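Local coordinates for protein post-proline cleaving enzyme (Rickettsia typhi, PDB 4HVT) that probably acts as a serine-type oligopeptidase that cuts peptides after proline, with a beta-propeller domain set against an alpha/beta-hydrolase domain, at residues 392-400 and 413-424; 462-472 and 505-516. One frame throughout, in Å; residues are numbered along the deposited sequence.

Contact 1: 392-400 and 413-424; sequences LPYQNAIFG and TIENSIVPPTIY. With EDO (1,2-ethanediol), chain G.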
loop_
_atom_site.group_PDB
_atom_site.type_symbol
_atom_site.label_atom_id
_atom_site.label_comp_id
_atom_site.label_asym_id
_atom_site.label_seq_id
_atom_site.Cartn_x
_atom_site.Cartn_y
_atom_site.Cartn_z
ATOM N N LEU A 392 -23.070 -9.265 2.805
ATOM C CA LEU A 392 -22.669 -7.999 2.188
ATOM C C LEU A 392 -23.624 -7.624 1.036
ATOM O O LEU A 392 -23.611 -8.301 0.048
ATOM C CB LEU A 392 -21.250 -8.151 1.666
ATOM C CG LEU A 392 -20.214 -8.511 2.752
ATOM C CD1 LEU A 392 -18.808 -8.527 2.219
ATOM C CD2 LEU A 392 -20.289 -7.614 3.980
ATOM N N PRO A 393 -24.391 -6.540 1.162
ATOM C CA PRO A 393 -25.415 -6.304 0.141
ATOM C C PRO A 393 -24.950 -5.553 -1.078
ATOM O O PRO A 393 -25.658 -4.654 -1.578
ATOM C CB PRO A 393 -26.458 -5.482 0.904
ATOM C CG PRO A 393 -25.643 -4.633 1.805
ATOM C CD PRO A 393 -24.449 -5.505 2.210
ATOM N N TYR A 394 -23.784 -5.941 -1.596
ATOM C CA TYR A 394 -23.322 -5.528 -2.916
ATOM C C TYR A 394 -22.942 -6.799 -3.754
ATOM O O TYR A 394 -22.405 -7.792 -3.202
ATOM C CB TYR A 394 -22.069 -4.658 -2.732
ATOM C CG TYR A 394 -22.187 -3.171 -2.393
ATOM C CD1 TYR A 394 -22.724 -2.730 -1.184
ATOM C CD2 TYR A 394 -21.604 -2.215 -3.226
ATOM C CE1 TYR A 394 -22.767 -1.365 -0.860
ATOM C CE2 TYR A 394 -21.672 -0.848 -2.927
ATOM C CZ TYR A 394 -22.232 -0.433 -1.733
ATOM O OH TYR A 394 -22.269 0.930 -1.428
ATOM N N GLN A 395 -23.181 -6.794 -5.066
ATOM C CA GLN A 395 -22.527 -7.773 -5.954
ATOM C C GLN A 395 -21.034 -7.462 -6.070
ATOM O O GLN A 395 -20.643 -6.303 -6.033
ATOM C CB GLN A 395 -23.119 -7.755 -7.373
ATOM C CG GLN A 395 -24.566 -8.223 -7.444
ATOM C CD GLN A 395 -24.708 -9.719 -7.194
ATOM O OE1 GLN A 395 -25.473 -10.151 -6.323
ATOM N NE2 GLN A 395 -23.947 -10.515 -7.941
ATOM N N ASN A 396 -20.195 -8.480 -6.234
ATOM C CA ASN A 396 -18.745 -8.235 -6.322
ATOM C C ASN A 396 -18.222 -7.328 -5.178
ATOM O O ASN A 396 -17.341 -6.486 -5.335
ATOM C CB ASN A 396 -18.389 -7.678 -7.696
ATOM C CG ASN A 396 -18.230 -8.779 -8.745
ATOM O OD1 ASN A 396 -19.066 -8.926 -9.605
ATOM N ND2 ASN A 396 -17.174 -9.582 -8.630
ATOM N N ALA A 397 -18.717 -7.605 -3.995
ATOM C CA ALA A 397 -18.437 -6.794 -2.814
ATOM C C ALA A 397 -16.944 -6.731 -2.465
ATOM O O ALA A 397 -16.207 -7.702 -2.640
ATOM C CB ALA A 397 -19.193 -7.343 -1.626
ATOM N N ILE A 398 -16.516 -5.536 -2.052
ATOM C CA ILE A 398 -15.222 -5.286 -1.478
ATOM C C ILE A 398 -15.481 -4.621 -0.133
ATOM O O ILE A 398 -16.228 -3.636 -0.070
ATOM C CB ILE A 398 -14.435 -4.308 -2.396
ATOM C CG1 ILE A 398 -14.332 -4.888 -3.797
ATOM C CG2 ILE A 398 -13.106 -3.908 -1.780
ATOM C CD1 ILE A 398 -13.511 -6.142 -3.911
ATOM N N PHE A 399 -14.855 -5.173 0.903
ATOM C CA PHE A 399 -15.073 -4.899 2.320
ATOM C C PHE A 399 -13.871 -4.273 2.984
ATOM O O PHE A 399 -12.737 -4.693 2.781
ATOM C CB PHE A 399 -15.427 -6.200 3.026
ATOM C CG PHE A 399 -15.716 -6.074 4.500
ATOM C CD1 PHE A 399 -16.995 -5.827 4.953
ATOM C CD2 PHE A 399 -14.704 -6.304 5.434
ATOM C CE1 PHE A 399 -17.268 -5.747 6.337
ATOM C CE2 PHE A 399 -14.957 -6.263 6.789
ATOM C CZ PHE A 399 -16.238 -5.967 7.255
ATOM N N GLY A 400 -14.133 -3.273 3.826
ATOM C CA GLY A 400 -13.119 -2.706 4.665
ATOM C C GLY A 400 -13.700 -2.275 5.974
ATOM O O GLY A 400 -14.950 -2.137 6.115
ATOM N N THR A 413 -16.879 -0.295 5.576
ATOM C CA THR A 413 -17.225 0.113 4.218
ATOM C C THR A 413 -17.565 -1.103 3.365
ATOM O O THR A 413 -16.901 -2.156 3.491
ATOM C CB THR A 413 -16.138 0.959 3.554
ATOM O OG1 THR A 413 -14.885 0.241 3.501
ATOM C CG2 THR A 413 -15.967 2.212 4.327
ATOM N N ILE A 414 -18.536 -0.964 2.458
ATOM C CA ILE A 414 -18.799 -1.969 1.427
ATOM C C ILE A 414 -18.972 -1.181 0.120
ATOM O O ILE A 414 -19.606 -0.094 0.099
ATOM C CB ILE A 414 -20.025 -2.871 1.680
ATOM C CG1 ILE A 414 -20.072 -3.423 3.109
ATOM C CG2 ILE A 414 -20.064 -4.048 0.734
ATOM C CD1 ILE A 414 -21.341 -4.103 3.528
ATOM N N GLU A 415 -18.414 -1.725 -0.944
ATOM C CA GLU A 415 -18.409 -1.089 -2.261
ATOM C C GLU A 415 -18.220 -2.157 -3.329
ATOM O O GLU A 415 -17.977 -3.351 -3.028
ATOM C CB GLU A 415 -17.237 -0.110 -2.384
ATOM C CG GLU A 415 -15.854 -0.780 -2.444
ATOM C CD GLU A 415 -14.786 0.212 -2.111
ATOM O OE1 GLU A 415 -14.132 0.768 -3.020
ATOM O OE2 GLU A 415 -14.590 0.495 -0.893
ATOM N N ASN A 416 -18.321 -1.717 -4.597
ATOM C CA ASN A 416 -17.800 -2.518 -5.687
ATOM C C ASN A 416 -17.283 -1.569 -6.747
ATOM O O ASN A 416 -17.253 -0.380 -6.573
ATOM C CB ASN A 416 -18.816 -3.594 -6.188
ATOM C CG ASN A 416 -19.932 -3.043 -7.064
ATOM O OD1 ASN A 416 -19.758 -2.005 -7.689
ATOM N ND2 ASN A 416 -21.086 -3.759 -7.139
ATOM N N SER A 417 -16.736 -2.094 -7.818
ATOM C CA SER A 417 -16.015 -1.226 -8.738
ATOM C C SER A 417 -16.888 -0.113 -9.329
ATOM O O SER A 417 -16.347 0.911 -9.738
ATOM C CB SER A 417 -15.394 -2.066 -9.844
ATOM O OG SER A 417 -14.557 -1.298 -10.709
ATOM N N ILE A 418 -18.210 -0.314 -9.382
ATOM C CA ILE A 418 -19.102 0.666 -10.023
ATOM C C ILE A 418 -20.169 1.246 -9.061
ATOM O O ILE A 418 -20.948 2.104 -9.460
ATOM C CB ILE A 418 -19.794 0.140 -11.311
ATOM C CG1 ILE A 418 -20.654 -1.094 -11.039
ATOM C CG2 ILE A 418 -18.772 -0.120 -12.421
ATOM C CD1 ILE A 418 -21.531 -1.553 -12.200
ATOM N N VAL A 419 -20.166 0.822 -7.814
ATOM C CA VAL A 419 -21.109 1.315 -6.813
ATOM C C VAL A 419 -20.311 2.016 -5.703
ATOM O O VAL A 419 -19.478 1.381 -5.086
ATOM C CB VAL A 419 -21.988 0.174 -6.226
ATOM C CG1 VAL A 419 -22.938 0.778 -5.207
ATOM C CG2 VAL A 419 -22.755 -0.559 -7.338
ATOM N N PRO A 420 -20.554 3.325 -5.453
ATOM C CA PRO A 420 -19.734 4.010 -4.478
ATOM C C PRO A 420 -19.850 3.368 -3.081
ATOM O O PRO A 420 -20.887 2.787 -2.747
ATOM C CB PRO A 420 -20.295 5.442 -4.442
ATOM C CG PRO A 420 -20.912 5.627 -5.772
ATOM C CD PRO A 420 -21.428 4.272 -6.174
ATOM N N PRO A 421 -18.788 3.511 -2.285
ATOM C CA PRO A 421 -18.789 2.929 -0.954
ATOM C C PRO A 421 -19.868 3.517 -0.089
ATOM O O PRO A 421 -20.188 4.741 -0.172
ATOM C CB PRO A 421 -17.412 3.266 -0.388
ATOM C CG PRO A 421 -16.571 3.528 -1.626
ATOM C CD PRO A 421 -17.512 4.162 -2.609
ATOM N N THR A 422 -20.502 2.629 0.681
ATOM C CA THR A 422 -21.392 3.014 1.771
ATOM C C THR A 422 -20.654 2.767 3.076
ATOM O O THR A 422 -19.924 1.759 3.217
ATOM C CB THR A 422 -22.687 2.203 1.763
ATOM O OG1 THR A 422 -23.443 2.482 0.576
ATOM C CG2 THR A 422 -23.601 2.541 2.979
ATOM N N ILE A 423 -20.818 3.684 4.032
ATOM C CA ILE A 423 -20.212 3.494 5.392
ATOM C C ILE A 423 -21.326 3.071 6.324
ATOM O O ILE A 423 -22.422 3.689 6.353
ATOM C CB ILE A 423 -19.585 4.768 5.957
ATOM C CG1 ILE A 423 -18.637 5.417 4.926
ATOM C CG2 ILE A 423 -18.844 4.473 7.286
ATOM C CD1 ILE A 423 -17.949 6.677 5.424
ATOM N N TYR A 424 -21.075 1.984 7.061
ATOM C CA TYR A 424 -21.988 1.442 8.009
ATOM C C TYR A 424 -21.422 1.479 9.414
ATOM O O TYR A 424 -20.215 1.318 9.572
ATOM C CB TYR A 424 -22.335 0.005 7.672
ATOM C CG TYR A 424 -22.796 -0.281 6.295
ATOM C CD1 TYR A 424 -21.899 -0.380 5.238
ATOM C CD2 TYR A 424 -24.156 -0.506 6.022
ATOM C CE1 TYR A 424 -22.347 -0.692 3.967
ATOM C CE2 TYR A 424 -24.574 -0.801 4.775
ATOM C CZ TYR A 424 -23.685 -0.861 3.739
ATOM O OH TYR A 424 -24.139 -1.166 2.440
HETATM C C1 EDO G . -12.658 3.656 1.743
HETATM O O1 EDO G . -11.312 3.215 1.880
HETATM C C2 EDO G . -13.340 3.020 0.545
HETATM O O2 EDO G . -12.720 1.782 0.236
HETATM O O HOH W 1 -15.915 -4.882 -7.300
HETATM O O HOH W 2 -14.928 -1.265 1.087
#
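The ring of Tyr394 lies with one face over the backbone that joins Ile414 to Glu415, the amide N of Glu415 standing 3.9 Å above the ring plane near its centre. Its CG is anti to the carbonyl carbon (chi1 -82°), which sends the ring across the strand toward the turn beyond it. There the hydroxyl meets two oxygens lying near the ring plane: Tyr394 OH donates to Pro420 O at 2.7 Å, in the carbonyl plane, and Thr422 OG1 lies 2.8 Å from Tyr394 OH. CG2 of Ile414 presses against CD1 of the ring at 3.5 Å, while its other branch ends in CD1, which meets both Leu392 CD2 and Pro393 CD. Asn416 uses both ends of its amide. ND2 reaches across to Gln395 O at 2.8 Å, and OD1 turns back to accept from Ile418 N in an Asx turn, so the amide is fixed from two directions. Beyond Ala397 the backbones pair as antiparallel strands, Ile398 exchanging two hydrogen bonds with Glu415, and Gly400 two with Thr413. On the face of Ile398 and Glu415 a water sits within hydrogen-bonding distance of Ile398 O, Thr413 OG1 and Glu415 OE2, with more acceptors near it than it has protons; the same carboxylate oxygen accepts from O2 of a 1,2-ethanediol at 2.5 Å, probably a crystallisation additive. The pairing joins strands 398-402 and 410-415 of a four-stranded antiparallel propeller blade. Strand 422-426 follows on the far side of 410-415, whereas Phe399 packs on Ala372 and Val374 of strand 371-380 in the preceding sheet.

Contact 2: 462-472 and 505-516; sequences IPYFLVYKKGI and VKNAGVSVLANI
Strands 462-469 and 510-514 run antiparallel, their axes 4.6 Å apart at closest and 163° between directions, in the mixed sheet of the alpha/beta-hydrolase fold. Phe465 with Leu513 and Val467 with Ser511 are the hydrogen-bonded pairs, and Asn515 N extends the ladder to Pro463 O at 2.9 Å. On the face of Leu466 and Val512, CD1 of Leu466 touches two valines, tightly at Val510 CG1 (3.4 Å) and more loosely at Val512 CG2. The other methyl of Val510, CG2, meets Ile472 CD1 at 3.8 Å, so each methyl of this valine has its own partner. Tyr464 touches Val512 CG1 through CD2, and its ring then runs on to Val545 and Glu548 of helix 536-551. The opposite face carries Val467, whose CG1 touches Val505 CG1, the two side chains crossing at about a right angle where helix 498-505 ends in a Schellman motif with Ala508 as its C-prime residue. Near that end the fully extended Lys469, CG anti to the backbone N (chi1 -163°), brings NZ to Lys506 O at 2.7 Å, and a water bridges Lys469 N to Gly509 O. At the other end Asn515 stands at the edge of the Phe465 ring, amide and ring planes 90° apart. Its ND2 bonds Glu521, while OD1 lies near the ring plane, 3.2 Å from Phe465 CE2.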
loop_
_atom_site.group_PDB
_atom_site.type_symbol
_atom_site.label_atom_id
_atom_site.label_comp_id
_atom_site.label_asym_id
_atom_site.label_seq_id
_atom_site.Cartn_x
_atom_site.Cartn_y
_atom_site.Cartn_z
ATOM N N ILE A 462 -6.939 -16.840 -15.255
ATOM C CA ILE A 462 -6.513 -15.602 -14.657
ATOM C C ILE A 462 -7.738 -14.715 -14.601
ATOM O O ILE A 462 -8.289 -14.374 -15.631
ATOM C CB ILE A 462 -5.432 -14.894 -15.556
ATOM C CG1 ILE A 462 -4.265 -15.851 -15.874
ATOM C CG2 ILE A 462 -4.927 -13.607 -14.922
ATOM C CD1 ILE A 462 -3.578 -16.514 -14.700
ATOM N N PRO A 463 -8.150 -14.322 -13.395
ATOM C CA PRO A 463 -9.289 -13.431 -13.286
ATOM C C PRO A 463 -8.967 -12.058 -13.821
ATOM O O PRO A 463 -7.831 -11.580 -13.713
ATOM C CB PRO A 463 -9.509 -13.290 -11.778
ATOM C CG PRO A 463 -8.773 -14.402 -11.152
ATOM C CD PRO A 463 -7.615 -14.695 -12.083
ATOM N N TYR A 464 -9.978 -11.414 -14.369
ATOM C CA TYR A 464 -9.918 -10.004 -14.593
ATOM C C TYR A 464 -11.311 -9.368 -14.480
ATOM O O TYR A 464 -12.336 -10.032 -14.667
ATOM C CB TYR A 464 -9.263 -9.641 -15.936
ATOM C CG TYR A 464 -9.960 -10.048 -17.219
ATOM C CD1 TYR A 464 -9.766 -11.324 -17.778
ATOM C CD2 TYR A 464 -10.740 -9.161 -17.904
ATOM C CE1 TYR A 464 -10.348 -11.705 -18.993
ATOM C CE2 TYR A 464 -11.314 -9.524 -19.111
ATOM C CZ TYR A 464 -11.111 -10.787 -19.668
ATOM O OH TYR A 464 -11.778 -11.089 -20.874
ATOM N N PHE A 465 -11.293 -8.093 -14.137
ATOM C CA PHE A 465 -12.454 -7.243 -13.948
ATOM C C PHE A 465 -12.558 -6.208 -15.059
ATOM O O PHE A 465 -11.607 -5.433 -15.337
ATOM C CB PHE A 465 -12.433 -6.618 -12.575
ATOM C CG PHE A 465 -12.598 -7.627 -11.494
ATOM C CD1 PHE A 465 -13.851 -7.992 -11.047
ATOM C CD2 PHE A 465 -11.498 -8.264 -10.963
ATOM C CE1 PHE A 465 -14.005 -8.970 -10.049
ATOM C CE2 PHE A 465 -11.615 -9.246 -10.027
ATOM C CZ PHE A 465 -12.874 -9.584 -9.504
ATOM N N LEU A 466 -13.709 -6.232 -15.720
ATOM C CA LEU A 466 -13.959 -5.411 -16.861
ATOM C C LEU A 466 -15.111 -4.441 -16.517
ATOM O O LEU A 466 -16.184 -4.894 -16.082
ATOM C CB LEU A 466 -14.391 -6.318 -18.001
ATOM C CG LEU A 466 -14.904 -5.633 -19.248
ATOM C CD1 LEU A 466 -13.867 -4.796 -19.990
ATOM C CD2 LEU A 466 -15.492 -6.696 -20.187
ATOM N N VAL A 467 -14.894 -3.132 -16.687
ATOM C CA VAL A 467 -15.909 -2.103 -16.412
ATOM C C VAL A 467 -16.064 -1.226 -17.662
ATOM O O VAL A 467 -15.070 -0.766 -18.257
ATOM C CB VAL A 467 -15.516 -1.195 -15.234
ATOM C CG1 VAL A 467 -16.493 -0.025 -15.054
ATOM C CG2 VAL A 467 -15.493 -2.014 -13.968
ATOM N N TYR A 468 -17.306 -1.009 -18.082
ATOM C CA TYR A 468 -17.564 -0.205 -19.268
ATOM C C TYR A 468 -18.906 0.501 -19.143
ATOM O O TYR A 468 -19.745 0.206 -18.255
ATOM C CB TYR A 468 -17.495 -1.023 -20.586
ATOM C CG TYR A 468 -18.442 -2.191 -20.694
ATOM C CD1 TYR A 468 -18.072 -3.478 -20.279
ATOM C CD2 TYR A 468 -19.698 -2.022 -21.254
ATOM C CE1 TYR A 468 -18.960 -4.551 -20.423
ATOM C CE2 TYR A 468 -20.565 -3.081 -21.384
ATOM C CZ TYR A 468 -20.180 -4.344 -20.986
ATOM O OH TYR A 468 -21.119 -5.361 -21.097
ATOM N N LYS A 469 -19.084 1.472 -20.016
ATOM C CA LYS A 469 -20.361 2.215 -20.036
ATOM C C LYS A 469 -21.394 1.490 -20.912
ATOM O O LYS A 469 -21.081 1.049 -22.001
ATOM C CB LYS A 469 -20.086 3.631 -20.533
ATOM C CG LYS A 469 -21.195 4.627 -20.226
ATOM C CD LYS A 469 -20.845 5.999 -20.797
ATOM C CE LYS A 469 -21.906 7.057 -20.507
ATOM N NZ LYS A 469 -21.351 8.446 -20.593
ATOM N N LYS A 470 -22.631 1.344 -20.449
ATOM C CA LYS A 470 -23.637 0.670 -21.262
ATOM C C LYS A 470 -23.818 1.412 -22.580
ATOM O O LYS A 470 -23.808 2.658 -22.644
ATOM C CB LYS A 470 -24.959 0.568 -20.537
ATOM C CG LYS A 470 -24.986 -0.515 -19.483
ATOM C CD LYS A 470 -26.285 -0.555 -18.727
ATOM C CE LYS A 470 -26.171 -1.425 -17.491
ATOM N NZ LYS A 470 -27.501 -1.575 -16.853
ATOM N N GLY A 471 -23.916 0.634 -23.648
ATOM C CA GLY A 471 -24.128 1.209 -24.964
ATOM C C GLY A 471 -22.912 1.220 -25.845
ATOM O O GLY A 471 -23.040 1.480 -27.030
ATOM N N ILE A 472 -21.718 0.929 -25.324
ATOM C CA ILE A 472 -20.565 0.882 -26.226
ATOM C C ILE A 472 -20.666 -0.298 -27.207
ATOM O O ILE A 472 -21.323 -1.283 -26.941
ATOM C CB ILE A 472 -19.201 0.865 -25.486
ATOM C CG1 ILE A 472 -19.025 -0.411 -24.676
ATOM C CG2 ILE A 472 -19.064 2.099 -24.618
ATOM C CD1 ILE A 472 -17.571 -0.658 -24.384
ATOM N N VAL A 505 -14.316 6.089 -17.594
ATOM C CA VAL A 505 -15.406 5.181 -18.009
ATOM C C VAL A 505 -16.650 5.966 -18.411
ATOM O O VAL A 505 -17.331 5.609 -19.386
ATOM C CB VAL A 505 -15.759 4.125 -16.935
ATOM C CG1 VAL A 505 -16.747 3.113 -17.485
ATOM C CG2 VAL A 505 -14.509 3.367 -16.473
ATOM N N LYS A 506 -16.895 7.069 -17.728
ATOM C CA LYS A 506 -18.008 7.979 -18.100
ATOM C C LYS A 506 -17.823 8.637 -19.456
ATOM O O LYS A 506 -18.789 9.083 -20.091
ATOM C CB LYS A 506 -18.202 9.042 -17.005
ATOM C CG LYS A 506 -19.303 10.080 -17.240
ATOM C CD LYS A 506 -19.455 10.932 -15.985
ATOM C CE LYS A 506 -20.714 11.800 -15.961
ATOM N NZ LYS A 506 -20.866 12.376 -14.587
ATOM N N ASN A 507 -16.583 8.712 -19.920
ATOM C CA ASN A 507 -16.263 9.203 -21.237
ATOM C C ASN A 507 -16.110 8.061 -22.263
ATOM O O ASN A 507 -15.547 8.254 -23.357
ATOM C CB ASN A 507 -15.015 10.095 -21.094
ATOM C CG ASN A 507 -15.362 11.452 -20.547
ATOM O OD1 ASN A 507 -16.297 12.083 -21.034
ATOM N ND2 ASN A 507 -14.620 11.929 -19.585
ATOM N N ALA A 508 -16.629 6.898 -21.873
ATOM C CA ALA A 508 -16.799 5.684 -22.694
ATOM C C ALA A 508 -15.482 4.903 -22.893
ATOM O O ALA A 508 -15.406 4.017 -23.739
ATOM C CB ALA A 508 -17.502 5.979 -24.023
ATOM N N GLY A 509 -14.494 5.208 -22.042
ATOM C CA GLY A 509 -13.318 4.347 -21.911
ATOM C C GLY A 509 -13.666 3.081 -21.174
ATOM O O GLY A 509 -14.610 3.036 -20.359
ATOM N N VAL A 510 -12.856 2.042 -21.375
ATOM C CA VAL A 510 -13.072 0.767 -20.720
ATOM C C VAL A 510 -11.959 0.654 -19.716
ATOM O O VAL A 510 -10.828 1.023 -20.025
ATOM C CB VAL A 510 -12.959 -0.361 -21.781
ATOM C CG1 VAL A 510 -13.032 -1.715 -21.131
ATOM C CG2 VAL A 510 -14.101 -0.249 -22.796
ATOM N N SER A 511 -12.289 0.094 -18.537
ATOM C CA SER A 511 -11.306 -0.151 -17.481
ATOM C C SER A 511 -11.122 -1.655 -17.252
ATOM O O SER A 511 -12.097 -2.396 -17.172
ATOM C CB SER A 511 -11.763 0.492 -16.167
ATOM O OG SER A 511 -11.608 1.906 -16.205
ATOM N N VAL A 512 -9.860 -2.101 -17.092
ATOM C CA VAL A 512 -9.625 -3.496 -16.841
ATOM C C VAL A 512 -8.572 -3.677 -15.778
ATOM O O VAL A 512 -7.575 -2.977 -15.786
ATOM C CB VAL A 512 -9.185 -4.270 -18.102
ATOM C CG1 VAL A 512 -9.100 -5.765 -17.863
ATOM C CG2 VAL A 512 -10.162 -4.008 -19.230
ATOM N N LEU A 513 -8.852 -4.606 -14.867
ATOM C CA LEU A 513 -7.902 -4.985 -13.816
ATOM C C LEU A 513 -7.662 -6.473 -13.909
ATOM O O LEU A 513 -8.606 -7.250 -13.780
ATOM C CB LEU A 513 -8.512 -4.695 -12.424
ATOM C CG LEU A 513 -7.678 -5.036 -11.183
ATOM C CD1 LEU A 513 -6.540 -4.079 -11.093
ATOM C CD2 LEU A 513 -8.597 -4.904 -9.969
ATOM N N ALA A 514 -6.403 -6.859 -14.047
ATOM C CA ALA A 514 -5.997 -8.261 -14.188
ATOM C C ALA A 514 -5.300 -8.829 -12.936
ATOM O O ALA A 514 -4.301 -8.317 -12.483
ATOM C CB ALA A 514 -5.111 -8.432 -15.406
ATOM N N ASN A 515 -5.850 -9.904 -12.399
ATOM C CA ASN A 515 -5.351 -10.515 -11.185
ATOM C C ASN A 515 -4.295 -11.564 -11.488
ATOM O O ASN A 515 -4.407 -12.786 -11.244
ATOM C CB ASN A 515 -6.555 -11.076 -10.406
ATOM C CG ASN A 515 -7.531 -9.978 -10.047
ATOM O OD1 ASN A 515 -8.580 -9.869 -10.655
ATOM N ND2 ASN A 515 -7.183 -9.160 -9.051
ATOM N N ILE A 516 -3.217 -11.067 -12.027
ATOM C CA ILE A 516 -2.150 -11.933 -12.486
ATOM C C ILE A 516 -1.334 -12.599 -11.371
ATOM O O ILE A 516 -1.305 -12.150 -10.210
ATOM C CB ILE A 516 -1.177 -11.155 -13.413
ATOM C CG1 ILE A 516 -0.300 -10.136 -12.636
ATOM C CG2 ILE A 516 -1.982 -10.553 -14.587
ATOM C CD1 ILE A 516 0.551 -9.214 -13.536
HETATM O O HOH W 3 -16.843 2.242 -21.637
#

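Contact 1 is partly buried and pairs the two strands of a hairpin within one propeller blade; contact 2 is the more buried and joins two segments 33 residues apart at their closest ends in the hydrolase sheet. Both are antiparallel, but polar side chains do more in contact 1, where a tyrosine hydroxyl and an asparagine amide hold a turn, than in contact 2, where a longer ladder is flanked mainly by aliphatic groups. Their centres are about 17 Å apart, yet they touch where the domains face each other: Ile418 CG2 packs on Val467 CG1 at 3.5 Å, and Asn396 ND2, hydrogen-bonded to Gln451 OE1 of strand 447-455, lies 3.5 Å from Phe465 CE1.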